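PDB 2V27: phenylalanine hydroxylase, which probably uses tetrahydrobiopterin and molecular oxygen at a non-haem iron centre to hydroxylate L-phenylalanine to L-tyrosine, the first step of phenylalanine degradation. Local coordinates for residues I120-F125 and T165-L170. Sequence-based numbering, arbitrary orientation.
Sequences IFHEIF and TIEFGL. With FE (Fe (III) ion), chain E.
His122 and Glu167 meet through a shared iron(III) ion, a metal-bridged contact between helix 120-131 and the end of helix 152-167, close to the centre of the chain. The backbones stay well apart, with the CA atoms of His122 and Glu167 10.3 Å from each other. His122 gives one bond, NE2 to iron at 2.0 Å. With CG anti to the backbone N (chi1 169°), the His122 ring extends from its helix toward Glu167 and turns NE2 to the metal. Glu167 is bidentate: OE1 binds iron at 2.1 Å and OE2 at 2.3 Å. A bend at chi2 (-71°) brings the carboxylate round to the metal. The imidazole and carboxylate planes are tilted by only 25°, and OE2 of Glu167 lies at the ring edge, 3.4 Å from NE2 of His122, but the two atoms are held by the metal and not by a hydrogen bond. His127 completes the two-histidine, one-carboxylate facial triad of aromatic amino acid hydroxylases. Two waters also bind the iron. Water 1 binds the metal at 2.1 Å and is hydrogen-bonded to OE1 of Glu123 at 2.7 Å, which makes Glu123 a second-shell residue. On the far side of the His122 ring, ND1 is hydrogen-bonded to OG of Ser186, a bond that helps to fix the ring's rotation. Helix 120-131 packs on helix 22-38 through Phe121 and Phe125, while Ile166 packs on helix 134-147 and the chain after Glu167 runs through Phe168 and Gly169 into strand 170-173, beside strand 223-227.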
loop_
_atom_site.group_PDB
_atom_site.type_symbol
_atom_site.label_atom_id
_atom_site.label_comp_id
_atom_site.label_asym_id
_atom_site.label_seq_id
_atom_site.Cartn_x
_atom_site.Cartn_y
_atom_site.Cartn_z
ATOM N N ILE B 120 4.955 2.268 22.533
ATOM C CA ILE B 120 4.492 3.043 23.668
ATOM C C ILE B 120 4.147 4.478 23.256
ATOM O O ILE B 120 3.227 5.087 23.834
ATOM C CB ILE B 120 5.501 2.974 24.834
ATOM C CG1 ILE B 120 4.866 3.523 26.100
ATOM C CG2 ILE B 120 6.801 3.720 24.556
ATOM C CD1 ILE B 120 5.698 3.105 27.395
ATOM N N PHE B 121 4.874 5.017 22.253
ATOM C CA PHE B 121 4.517 6.338 21.749
ATOM C C PHE B 121 3.131 6.351 21.046
ATOM O O PHE B 121 2.298 7.237 21.318
ATOM C CB PHE B 121 5.621 6.905 20.837
ATOM C CG PHE B 121 5.293 8.295 20.360
ATOM C CD1 PHE B 121 5.499 9.383 21.210
ATOM C CD2 PHE B 121 4.681 8.529 19.097
ATOM C CE1 PHE B 121 5.139 10.716 20.808
ATOM C CE2 PHE B 121 4.322 9.835 18.691
ATOM C CZ PHE B 121 4.540 10.929 19.521
ATOM N N HIS B 122 2.912 5.419 20.137
ATOM C CA HIS B 122 1.578 5.303 19.518
ATOM C C HIS B 122 0.459 5.276 20.579
ATOM O O HIS B 122 -0.517 6.007 20.503
ATOM C CB HIS B 122 1.483 4.082 18.615
ATOM C CG HIS B 122 0.076 3.807 18.179
ATOM N ND1 HIS B 122 -0.630 4.707 17.397
ATOM C CD2 HIS B 122 -0.795 2.825 18.505
ATOM C CE1 HIS B 122 -1.849 4.228 17.184
ATOM N NE2 HIS B 122 -1.977 3.086 17.849
ATOM N N GLU B 123 0.611 4.447 21.612
ATOM C CA GLU B 123 -0.495 4.269 22.564
ATOM C C GLU B 123 -0.641 5.480 23.460
ATOM O O GLU B 123 -1.781 5.931 23.643
ATOM C CB GLU B 123 -0.285 3.004 23.452
ATOM C CG GLU B 123 0.021 1.703 22.687
ATOM C CD GLU B 123 -1.138 1.163 21.877
ATOM O OE1 GLU B 123 -2.167 1.878 21.667
ATOM O OE2 GLU B 123 -1.014 -0.018 21.441
ATOM N N ILE B 124 0.469 5.975 24.038
ATOM C CA ILE B 124 0.330 7.055 25.010
ATOM C C ILE B 124 0.046 8.402 24.316
ATOM O O ILE B 124 -0.833 9.139 24.754
ATOM C CB ILE B 124 1.563 7.110 25.979
ATOM C CG1 ILE B 124 1.583 5.839 26.850
ATOM C CG2 ILE B 124 1.525 8.352 26.860
ATOM C CD1 ILE B 124 2.680 5.849 27.914
ATOM N N PHE B 125 0.783 8.705 23.240
ATOM C CA PHE B 125 0.528 9.936 22.538
ATOM C C PHE B 125 -0.745 9.853 21.667
ATOM O O PHE B 125 -1.587 10.797 21.632
ATOM C CB PHE B 125 1.749 10.330 21.706
ATOM C CG PHE B 125 1.646 11.706 21.152
ATOM C CD1 PHE B 125 2.276 12.796 21.784
ATOM C CD2 PHE B 125 0.980 11.888 19.970
ATOM C CE1 PHE B 125 2.153 14.107 21.241
ATOM C CE2 PHE B 125 0.862 13.129 19.418
ATOM C CZ PHE B 125 1.430 14.244 20.012
ATOM N N THR B 165 -12.702 4.148 13.575
ATOM C CA THR B 165 -13.051 5.108 14.649
ATOM C C THR B 165 -11.789 5.345 15.484
ATOM O O THR B 165 -11.057 6.294 15.244
ATOM C CB THR B 165 -14.257 4.589 15.532
ATOM O OG1 THR B 165 -14.019 3.236 15.975
ATOM C CG2 THR B 165 -15.528 4.623 14.677
ATOM N N ILE B 166 -11.512 4.460 16.431
ATOM C CA ILE B 166 -10.364 4.643 17.317
ATOM C C ILE B 166 -9.027 4.781 16.589
ATOM O O ILE B 166 -8.162 5.553 17.069
ATOM C CB ILE B 166 -10.370 3.484 18.356
ATOM C CG1 ILE B 166 -11.595 3.716 19.306
ATOM C CG2 ILE B 166 -9.018 3.402 19.164
ATOM C CD1 ILE B 166 -11.887 2.603 20.223
ATOM N N GLU B 167 -8.810 4.014 15.495
ATOM C CA GLU B 167 -7.514 4.129 14.823
ATOM C C GLU B 167 -7.473 5.279 13.784
ATOM O O GLU B 167 -6.508 6.074 13.788
ATOM C CB GLU B 167 -7.018 2.782 14.248
ATOM C CG GLU B 167 -6.892 1.747 15.350
ATOM C CD GLU B 167 -5.701 2.038 16.306
ATOM O OE1 GLU B 167 -5.616 1.343 17.342
ATOM O OE2 GLU B 167 -4.833 2.909 16.033
ATOM N N PHE B 168 -8.459 5.356 12.888
ATOM C CA PHE B 168 -8.403 6.306 11.756
ATOM C C PHE B 168 -9.558 7.294 11.654
ATOM O O PHE B 168 -9.810 7.872 10.600
ATOM C CB PHE B 168 -8.179 5.520 10.424
ATOM C CG PHE B 168 -6.767 5.021 10.312
ATOM C CD1 PHE B 168 -6.402 3.815 10.888
ATOM C CD2 PHE B 168 -5.773 5.840 9.767
ATOM C CE1 PHE B 168 -5.063 3.404 10.912
ATOM C CE2 PHE B 168 -4.439 5.436 9.779
ATOM C CZ PHE B 168 -4.089 4.200 10.357
ATOM N N GLY B 169 -10.249 7.505 12.768
ATOM C CA GLY B 169 -11.376 8.438 12.773
ATOM C C GLY B 169 -11.014 9.890 12.534
ATOM O O GLY B 169 -10.009 10.383 13.034
ATOM N N LEU B 170 -11.866 10.539 11.752
ATOM C CA LEU B 170 -11.750 11.960 11.521
ATOM C C LEU B 170 -13.011 12.674 11.982
ATOM O O LEU B 170 -14.064 12.041 12.189
ATOM C CB LEU B 170 -11.561 12.258 10.014
ATOM C CG LEU B 170 -10.370 11.568 9.329
ATOM C CD1 LEU B 170 -10.294 12.041 7.854
ATOM C CD2 LEU B 170 -9.065 11.910 10.050
HETATM FE FE FE E . -3.821 2.253 17.975
HETATM O O HOH W 1 -3.550 0.958 19.599
HETATM O O HOH W 2 -2.988 0.429 16.940
#